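SidF, inhibitor of growth family, member 3 (Legionella pneumophila subsp. pneumophila, PDB 4FYE) is a phosphoinositide phosphatase that probably removes the 3-phosphate from polyphosphorylated phosphatidylinositols at membranes. Local coordinates at residues Asp80-Ala85 and Gln154-Val159; Met246-Ala251 and His263-Ser268; Gln360-Gly365 and Lys374-Tyr379. The protein carries 1 engineered substitution. One frame throughout, in Å; residues are numbered along the deposited sequence.

Contact 1 (Asp80-Ala85 and Gln154-Val159); sequences DNLVAA and QFTQAV
In a helical region of the phosphatase domain, helices 71-92 and 136-163 run side by side in nearly the same direction, and Leu-82 of the first reaches across to Phe-155, Thr-156 and Val-159 of the second. The short axes run 9° from parallel, and at 11.2 Å apart the gap is bridged by side chains in a wholly apolar contact. Leu-82 makes three of the four residue contacts. Its CG lies anti to the backbone N (chi1 -165°), which extends the branch across the gap and brings CD1 to 3.6 Å from Phe-155 CE2. The same methyl is 3.9 Å from Thr-156 CB, the two side chains crossing at about a right angle. Leu-82 and Val-159 meet tip to tip, with CD1 of the leucine 3.9 Å from CG2 of the valine. Helix 98-119 lies against both helices: Ile-105 and Ala-109 touch Val-83, while the Phe-112 ring meets that of Phe-155 at an inclined angle. The Phe-155 ring is thus approached from several directions. Val-159 CG2, one helical turn further along the same helix, lies over one face, 3.3 Å above the ring plane and displaced toward the rim. At the ring edge, close to the ring plane, Val-83 CG2 comes within 3.9 Å of Phe-155 CZ.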
loop_
_atom_site.group_PDB
_atom_site.type_symbol
_atom_site.label_atom_id
_atom_site.label_comp_id
_atom_site.label_asym_id
_atom_site.label_seq_id
_atom_site.Cartn_x
_atom_site.Cartn_y
_atom_site.Cartn_z
ATOM N N ASP A 80 17.977 -17.743 11.332
ATOM C CA ASP A 80 16.988 -18.795 11.253
ATOM C C ASP A 80 16.309 -18.763 9.918
ATOM O O ASP A 80 16.023 -19.825 9.351
ATOM C CB ASP A 80 15.896 -18.623 12.340
ATOM C CG ASP A 80 16.412 -18.894 13.762
ATOM O OD1 ASP A 80 17.498 -19.512 13.939
ATOM O OD2 ASP A 80 15.730 -18.471 14.730
ATOM N N ASN A 81 16.022 -17.551 9.440
ATOM C CA ASN A 81 15.257 -17.394 8.209
ATOM C C ASN A 81 16.128 -17.786 6.997
ATOM O O ASN A 81 15.653 -18.419 6.105
ATOM C CB ASN A 81 14.617 -16.007 8.075
ATOM C CG ASN A 81 13.458 -15.764 9.086
ATOM O OD1 ASN A 81 12.760 -16.675 9.484
ATOM N ND2 ASN A 81 13.263 -14.525 9.482
ATOM N N LEU A 82 17.415 -17.485 7.024
ATOM C CA LEU A 82 18.310 -17.938 5.982
ATOM C C LEU A 82 18.491 -19.475 6.105
ATOM O O LEU A 82 18.504 -20.212 5.081
ATOM C CB LEU A 82 19.657 -17.204 6.108
ATOM C CG LEU A 82 20.718 -17.184 4.996
ATOM C CD1 LEU A 82 22.165 -17.214 5.533
ATOM C CD2 LEU A 82 20.527 -18.327 4.037
ATOM N N VAL A 83 18.607 -19.971 7.342
ATOM C CA VAL A 83 18.769 -21.435 7.545
ATOM C C VAL A 83 17.625 -22.160 6.937
ATOM O O VAL A 83 17.831 -23.200 6.345
ATOM C CB VAL A 83 18.821 -21.868 9.004
ATOM C CG1 VAL A 83 18.413 -23.343 9.153
ATOM C CG2 VAL A 83 20.232 -21.676 9.509
ATOM N N ALA A 84 16.424 -21.600 7.061
ATOM C CA ALA A 84 15.232 -22.244 6.488
ATOM C C ALA A 84 15.324 -22.242 4.947
ATOM O O ALA A 84 15.198 -23.279 4.324
ATOM C CB ALA A 84 13.939 -21.581 6.984
ATOM N N ALA A 85 15.616 -21.106 4.329
ATOM C CA ALA A 85 15.812 -21.074 2.878
ATOM C C ALA A 85 16.843 -22.123 2.449
ATOM O O ALA A 85 16.654 -22.864 1.472
ATOM C CB ALA A 85 16.288 -19.667 2.486
ATOM N N GLN A 154 30.123 -13.428 7.484
ATOM C CA GLN A 154 30.835 -14.720 7.590
ATOM C C GLN A 154 29.838 -15.904 7.645
ATOM O O GLN A 154 30.026 -16.953 6.979
ATOM C CB GLN A 154 31.770 -14.689 8.756
ATOM C CG GLN A 154 32.935 -13.709 8.585
ATOM C CD GLN A 154 33.600 -13.488 9.921
ATOM O OE1 GLN A 154 32.993 -13.777 10.937
ATOM N NE2 GLN A 154 34.851 -13.015 9.944
ATOM N N PHE A 155 28.720 -15.720 8.350
ATOM C CA PHE A 155 27.792 -16.846 8.459
ATOM C C PHE A 155 27.197 -17.205 7.103
ATOM O O PHE A 155 27.162 -18.363 6.732
ATOM C CB PHE A 155 26.679 -16.597 9.494
ATOM C CG PHE A 155 25.501 -17.560 9.391
ATOM C CD1 PHE A 155 25.649 -18.929 9.675
ATOM C CD2 PHE A 155 24.261 -17.109 8.982
ATOM C CE1 PHE A 155 24.559 -19.800 9.579
ATOM C CE2 PHE A 155 23.170 -17.955 8.887
ATOM C CZ PHE A 155 23.303 -19.300 9.185
ATOM N N THR A 156 26.699 -16.200 6.393
ATOM C CA THR A 156 26.124 -16.430 5.078
ATOM C C THR A 156 27.146 -16.995 4.059
ATOM O O THR A 156 26.828 -17.879 3.301
ATOM C CB THR A 156 25.294 -15.204 4.528
ATOM O OG1 THR A 156 26.021 -14.479 3.546
ATOM C CG2 THR A 156 24.882 -14.254 5.579
ATOM N N GLN A 157 28.379 -16.523 4.059
ATOM C CA GLN A 157 29.388 -17.092 3.157
ATOM C C GLN A 157 29.542 -18.608 3.386
ATOM O O GLN A 157 29.839 -19.401 2.438
ATOM C CB GLN A 157 30.699 -16.326 3.335
ATOM C CG GLN A 157 31.885 -16.893 2.566
ATOM C CD GLN A 157 33.227 -16.630 3.261
ATOM O OE1 GLN A 157 33.287 -16.186 4.440
ATOM N NE2 GLN A 157 34.311 -16.885 2.536
ATOM N N ALA A 158 29.309 -19.011 4.636
ATOM C CA ALA A 158 29.585 -20.372 5.088
ATOM C C ALA A 158 28.405 -21.246 4.834
ATOM O O ALA A 158 28.536 -22.444 4.693
ATOM C CB ALA A 158 29.917 -20.410 6.569
ATOM N N VAL A 159 27.235 -20.647 4.802
ATOM C CA VAL A 159 26.021 -21.357 4.445
ATOM C C VAL A 159 26.036 -21.614 2.945
ATOM O O VAL A 159 25.428 -22.590 2.480
ATOM C CB VAL A 159 24.765 -20.509 4.752
ATOM C CG1 VAL A 159 23.497 -21.247 4.399
ATOM C CG2 VAL A 159 24.701 -20.146 6.200
#

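Contact 2 (Met246-Ala251 and His263-Ser268); sequences MARMIA and HHDSFS
Asp-265 OD1 accepts a hydrogen bond from Arg-248 NE at 2.7 Å within the antiparallel beta hairpin of strands 247-254 and 260-268, and it also pairs with Arg-308 of helix 284-311. The hairpin forms one side of a mixed sheet, strand 247-254 being bonded in turn to strand 199-206 through Arg-248 with Ile-205 and Ile-250 with Met-203. The grip of Arg-248 is side-on and bidentate, because NH2 also donates to Asp-265 OD2 at 2.8 Å with a nearly straight N-H...O angle of 169°. Guanidinium and carboxylate planes are nearly coplanar, 24° apart, and OD2 is met on its syn lone pair. A bend at chi2 (80°) turns the arginine chain toward the aspartate on the facing strand. Arg-312 also binds OD2, and Asp-311 takes Arg-248 NH1, giving a buried charge network in which the three arginines would probably favour an ionised aspartate.

On the same face, Met-246 CE lies over the Phe-267 ring, 3.6 Å from its centroid, in a CH-pi contact that accompanies a more oblique Met-aromatic approach of the sulfur. The other face carries Met-249, His-264 and Ser-266. His-264 NE2 and Ser-266 OG share a 2.6 Å hydrogen bond, which limits rotation of the imidazole, and Met-249 CE packs at the edge of that ring, 3.3 Å from His-264 NE2. Lys-644 bonds to both Ser-266 OG and Phe-267 O, while helix 652-668 packs against this face.

Regular pairing runs from Ala-247 with Ser-268 to Ala-251 with His-264, where a classic beta bulge interrupts it: Ala-251 O accepts from His-264 N at 3.1 Å and, in its carbonyl plane, from His-263 N at 2.8 Å.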
loop_
_atom_site.group_PDB
_atom_site.type_symbol
_atom_site.label_atom_id
_atom_site.label_comp_id
_atom_site.label_asym_id
_atom_site.label_seq_id
_atom_site.Cartn_x
_atom_site.Cartn_y
_atom_site.Cartn_z
ATOM N N MET A 246 1.356 -7.210 -1.498
ATOM C CA MET A 246 0.015 -6.584 -1.397
ATOM C C MET A 246 -0.687 -6.994 -0.150
ATOM O O MET A 246 -0.963 -8.165 0.082
ATOM C CB MET A 246 -0.906 -6.818 -2.594
ATOM C CG MET A 246 -1.872 -5.677 -2.812
ATOM S SD MET A 246 -2.700 -5.757 -4.401
ATOM C CE MET A 246 -3.949 -4.509 -4.089
ATOM N N ALA A 247 -1.000 -6.006 0.660
ATOM C CA ALA A 247 -1.753 -6.280 1.848
ATOM C C ALA A 247 -2.885 -5.263 2.001
ATOM O O ALA A 247 -2.790 -4.106 1.530
ATOM C CB ALA A 247 -0.815 -6.187 3.071
ATOM N N ARG A 248 -3.906 -5.682 2.719
ATOM C CA ARG A 248 -5.046 -4.878 2.986
ATOM C C ARG A 248 -4.699 -4.250 4.336
ATOM O O ARG A 248 -4.351 -4.954 5.309
ATOM C CB ARG A 248 -6.277 -5.782 3.132
ATOM C CG ARG A 248 -7.556 -5.051 3.547
ATOM C CD ARG A 248 -8.178 -4.372 2.270
ATOM N NE ARG A 248 -9.495 -3.920 2.620
ATOM C CZ ARG A 248 -10.570 -4.696 2.572
ATOM N NH1 ARG A 248 -10.460 -5.928 2.097
ATOM N NH2 ARG A 248 -11.748 -4.233 2.996
ATOM N N MET A 249 -4.808 -2.943 4.394
ATOM C CA MET A 249 -4.469 -2.186 5.584
ATOM C C MET A 249 -5.752 -1.650 6.253
ATOM O O MET A 249 -6.515 -0.887 5.650
ATOM C CB MET A 249 -3.576 -1.035 5.214
ATOM C CG MET A 249 -3.206 -0.143 6.371
ATOM S SD MET A 249 -1.697 0.803 5.955
ATOM C CE MET A 249 -2.508 2.159 5.159
ATOM N N ILE A 250 -5.990 -2.088 7.481
ATOM C CA ILE A 250 -7.132 -1.679 8.239
ATOM C C ILE A 250 -6.653 -1.057 9.561
ATOM O O ILE A 250 -5.792 -1.602 10.223
ATOM C CB ILE A 250 -7.922 -2.879 8.630
ATOM C CG1 ILE A 250 -8.143 -3.786 7.427
ATOM C CG2 ILE A 250 -9.223 -2.413 9.260
ATOM C CD1 ILE A 250 -9.203 -3.265 6.489
ATOM N N ALA A 251 -7.256 0.054 9.966
ATOM C CA ALA A 251 -6.933 0.666 11.243
ATOM C C ALA A 251 -8.245 1.041 11.882
ATOM O O ALA A 251 -9.164 1.462 11.199
ATOM C CB ALA A 251 -6.086 1.904 11.026
ATOM N N HIS A 263 -11.555 2.973 10.995
ATOM C CA HIS A 263 -11.290 4.366 10.573
ATOM C C HIS A 263 -10.491 4.444 9.291
ATOM O O HIS A 263 -10.362 5.514 8.717
ATOM C CB HIS A 263 -10.574 5.195 11.669
ATOM C CG HIS A 263 -11.139 4.995 13.050
ATOM N ND1 HIS A 263 -12.389 5.419 13.414
ATOM C CD2 HIS A 263 -10.598 4.365 14.177
ATOM C CE1 HIS A 263 -12.617 5.091 14.694
ATOM N NE2 HIS A 263 -11.533 4.436 15.161
ATOM N N HIS A 264 -9.942 3.334 8.829
ATOM C CA HIS A 264 -9.196 3.328 7.571
ATOM C C HIS A 264 -9.144 1.946 6.984
ATOM O O HIS A 264 -8.906 0.931 7.688
ATOM C CB HIS A 264 -7.788 3.866 7.774
ATOM C CG HIS A 264 -6.949 3.890 6.517
ATOM N ND1 HIS A 264 -7.118 4.809 5.554
ATOM C CD2 HIS A 264 -5.899 3.090 6.111
ATOM C CE1 HIS A 264 -6.248 4.613 4.566
ATOM N NE2 HIS A 264 -5.489 3.556 4.903
ATOM N N ASP A 265 -9.289 1.911 5.670
ATOM C CA ASP A 265 -9.344 0.698 4.904
ATOM C C ASP A 265 -8.769 0.977 3.473
ATOM O O ASP A 265 -9.420 1.643 2.650
ATOM C CB ASP A 265 -10.797 0.238 4.854
ATOM C CG ASP A 265 -10.967 -1.059 4.029
ATOM O OD1 ASP A 265 -10.072 -1.372 3.170
ATOM O OD2 ASP A 265 -11.969 -1.784 4.272
ATOM N N SER A 266 -7.546 0.518 3.200
ATOM C CA SER A 266 -6.911 0.757 1.928
ATOM C C SER A 266 -5.888 -0.323 1.692
ATOM O O SER A 266 -5.915 -1.381 2.377
ATOM C CB SER A 266 -6.278 2.147 1.881
ATOM O OG SER A 266 -5.090 2.278 2.653
ATOM N N PHE A 267 -4.988 -0.088 0.737
ATOM C CA PHE A 267 -4.009 -1.114 0.398
ATOM C C PHE A 267 -2.598 -0.664 0.659
ATOM O O PHE A 267 -2.183 0.461 0.318
ATOM C CB PHE A 267 -4.118 -1.540 -1.094
ATOM C CG PHE A 267 -5.275 -2.438 -1.389
ATOM C CD1 PHE A 267 -5.269 -3.778 -0.950
ATOM C CD2 PHE A 267 -6.385 -1.959 -2.121
ATOM C CE1 PHE A 267 -6.341 -4.629 -1.195
ATOM C CE2 PHE A 267 -7.462 -2.803 -2.397
ATOM C CZ PHE A 267 -7.466 -4.128 -1.890
ATOM N N SER A 268 -1.816 -1.564 1.220
ATOM C CA SER A 268 -0.380 -1.347 1.185
ATOM C C SER A 268 0.124 -2.157 0.017
ATOM O O SER A 268 -0.079 -3.394 -0.047
ATOM C CB SER A 268 0.290 -1.779 2.501
ATOM O OG SER A 268 1.624 -2.192 2.309
#

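Contact 3 (Gln360-Gly365 and Lys374-Tyr379); sequences QVVTAG and KEQFEY
In the turn from strand 353-360, which lies between strands 402-416 and 641-645 in a mixed sheet, into helix 373-387, the chain runs on from Gln-360 without regular structure and passes close to the first turn of the helix, where Ala-364 and Lys-374 have their CA atoms 4.2 Å apart. Ala-364 O lies 3.2 Å from Lys-374 CB. Beyond that point the lysine chain bends away, and its NZ forms a salt bridge with Glu-378 OE2, one turn along the same helix, at 3.0 Å.

Gln-360 supplies the polar link between loop and helix. Its CG is anti to the backbone N (chi1 -170°) and the chain stays extended, carrying the amide to the helix, where NE2 donates to Gln-376 O at 2.9 Å. The acceptor lies almost in the glutamine's amide plane, but NE2 stands well above the plane of the Gln-376 carbonyl, and the bond is bent, with 149° at the hydrogen. The other end of the amide is bound by Ser-416 through OE1, which fixes how the group is turned. That oxygen also sits at the edge of the Phe-377 ring, 3.7 Å from Phe-377 CD1, with amide and ring planes 47° apart.

Ala-364 CB packs on the root of the same phenylalanine, 3.6 Å from Phe-377 CB, and Val-362 lies obliquely against the end of the Gln-376 side chain. The Val-362 side chain is about 5 Å from a bound phosphate ion, probably from the crystallisation liquor, and touches Arg-652 at the start of helix 652-668. Phe-377 rests on Met-414 and Ser-416 of strand 402-416, Tyr-379 turns to helix 284-311, and Val-361 is hydrogen-bonded through its backbone to Gly-645 of strand 641-645.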
loop_
_atom_site.group_PDB
_atom_site.type_symbol
_atom_site.label_atom_id
_atom_site.label_comp_id
_atom_site.label_asym_id
_atom_site.label_seq_id
_atom_site.Cartn_x
_atom_site.Cartn_y
_atom_site.Cartn_z
ATOM N N GLN A 360 1.643 7.017 -6.131
ATOM C CA GLN A 360 3.006 6.500 -6.199
ATOM C C GLN A 360 3.970 7.545 -5.636
ATOM O O GLN A 360 3.694 8.768 -5.688
ATOM C CB GLN A 360 3.333 6.234 -7.661
ATOM C CG GLN A 360 4.601 5.485 -7.928
ATOM C CD GLN A 360 4.874 5.375 -9.437
ATOM O OE1 GLN A 360 4.860 6.389 -10.186
ATOM N NE2 GLN A 360 5.140 4.145 -9.890
ATOM N N VAL A 361 5.120 7.074 -5.170
ATOM C CA VAL A 361 6.009 7.882 -4.367
ATOM C C VAL A 361 7.545 7.672 -4.682
ATOM O O VAL A 361 8.412 8.163 -4.020
ATOM C CB VAL A 361 5.530 7.650 -2.921
ATOM C CG1 VAL A 361 6.516 6.908 -2.091
ATOM C CG2 VAL A 361 4.921 8.899 -2.310
ATOM N N VAL A 362 7.819 6.936 -5.743
ATOM C CA VAL A 362 9.086 6.815 -6.521
ATOM C C VAL A 362 9.547 8.163 -7.142
ATOM O O VAL A 362 8.809 9.098 -7.185
ATOM C CB VAL A 362 8.696 5.790 -7.617
ATOM C CG1 VAL A 362 8.977 6.245 -9.037
ATOM C CG2 VAL A 362 9.016 4.329 -7.265
ATOM N N THR A 363 10.802 8.328 -7.535
ATOM C CA THR A 363 11.132 9.507 -8.323
ATOM C C THR A 363 11.419 9.108 -9.796
ATOM O O THR A 363 12.532 8.722 -10.194
ATOM C CB THR A 363 11.983 10.632 -7.606
ATOM O OG1 THR A 363 12.758 11.457 -8.536
ATOM C CG2 THR A 363 12.793 10.173 -6.573
ATOM N N ALA A 364 10.336 9.161 -10.558
ATOM C CA ALA A 364 10.285 8.719 -11.922
ATOM C C ALA A 364 11.376 9.307 -12.749
ATOM O O ALA A 364 11.853 8.644 -13.686
ATOM C CB ALA A 364 8.962 9.119 -12.506
ATOM N N GLY A 365 11.798 10.542 -12.462
ATOM C CA GLY A 365 12.860 11.138 -13.337
ATOM C C GLY A 365 14.325 10.880 -13.020
ATOM O O GLY A 365 15.175 11.342 -13.727
ATOM N N LYS A 374 11.694 5.172 -13.856
ATOM C CA LYS A 374 10.966 5.815 -14.938
ATOM C C LYS A 374 9.900 4.877 -15.500
ATOM O O LYS A 374 8.747 5.294 -15.687
ATOM C CB LYS A 374 11.894 6.445 -16.007
ATOM C CG LYS A 374 11.193 6.863 -17.311
ATOM C CD LYS A 374 11.577 8.256 -17.795
ATOM C CE LYS A 374 12.003 8.338 -19.270
ATOM N NZ LYS A 374 10.957 8.119 -20.325
ATOM N N GLU A 375 10.259 3.610 -15.710
ATOM C CA GLU A 375 9.261 2.618 -16.175
ATOM C C GLU A 375 8.206 2.346 -15.119
ATOM O O GLU A 375 7.020 2.231 -15.433
ATOM C CB GLU A 375 9.921 1.316 -16.620
ATOM C CG GLU A 375 10.689 1.465 -17.933
ATOM C CD GLU A 375 12.034 2.231 -17.780
ATOM O OE1 GLU A 375 12.835 1.991 -16.831
ATOM O OE2 GLU A 375 12.299 3.082 -18.647
ATOM N N GLN A 376 8.616 2.298 -13.861
ATOM C CA GLN A 376 7.653 2.017 -12.767
ATOM C C GLN A 376 6.585 3.040 -12.787
ATOM O O GLN A 376 5.442 2.776 -12.389
ATOM C CB GLN A 376 8.304 2.046 -11.394
ATOM C CG GLN A 376 9.359 0.996 -11.201
ATOM C CD GLN A 376 10.009 1.100 -9.827
ATOM O OE1 GLN A 376 11.256 1.039 -9.663
ATOM N NE2 GLN A 376 9.179 1.267 -8.839
ATOM N N PHE A 377 6.936 4.214 -13.293
ATOM C CA PHE A 377 5.941 5.253 -13.458
ATOM C C PHE A 377 5.234 4.980 -14.764
ATOM O O PHE A 377 4.024 4.790 -14.807
ATOM C CB PHE A 377 6.556 6.665 -13.414
ATOM C CG PHE A 377 5.679 7.719 -14.031
ATOM C CD1 PHE A 377 4.508 8.106 -13.412
ATOM C CD2 PHE A 377 6.007 8.284 -15.246
ATOM C CE1 PHE A 377 3.688 9.074 -13.964
ATOM C CE2 PHE A 377 5.174 9.244 -15.834
ATOM C CZ PHE A 377 4.008 9.650 -15.186
ATOM N N GLU A 378 6.016 4.927 -15.822
ATOM C CA GLU A 378 5.455 4.923 -17.165
ATOM C C GLU A 378 4.587 3.704 -17.527
ATOM O O GLU A 378 3.493 3.886 -18.058
ATOM C CB GLU A 378 6.519 5.185 -18.205
ATOM C CG GLU A 378 6.344 6.557 -18.802
ATOM C CD GLU A 378 7.512 6.981 -19.680
ATOM O OE1 GLU A 378 7.819 6.288 -20.695
ATOM O OE2 GLU A 378 8.110 8.038 -19.366
ATOM N N TYR A 379 5.021 2.492 -17.177
ATOM C CA TYR A 379 4.277 1.290 -17.537
ATOM C C TYR A 379 2.982 1.137 -16.765
ATOM O O TYR A 379 1.997 0.579 -17.272
ATOM C CB TYR A 379 5.126 0.068 -17.291
ATOM C CG TYR A 379 6.281 -0.101 -18.245
ATOM C CD1 TYR A 379 6.725 0.960 -19.034
ATOM C CD2 TYR A 379 6.928 -1.320 -18.372
ATOM C CE1 TYR A 379 7.768 0.814 -19.933
ATOM C CE2 TYR A 379 8.010 -1.440 -19.216
ATOM C CZ TYR A 379 8.396 -0.372 -19.988
ATOM O OH TYR A 379 9.388 -0.504 -20.850
#

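Contacts 2 and 3 flank strand 641-645 and helix 652-668. Lys-644 binds the hairpin of contact 2, Gly-645 bonds to the loop of contact 3, and helices 652-668 and 284-311 touch both. Their centres are 23 Å apart and their nearest atoms about 10 Å. The loop between strand 641-645 and helix 652-668 is consistent with the P-loop of cysteine-based phosphatases, and both contacts reach it: Asn-649 bonds weakly to Ser-268, Lys-647 touches Gln-376, and Arg-652 touches Val-362. The phosphate beside Val-362 may mark the substrate pocket. Contact 1 is remote, its centre 33 Å from that of contact 2 and 34 Å from that of contact 3, among helices 71-92, 98-119 and 136-163.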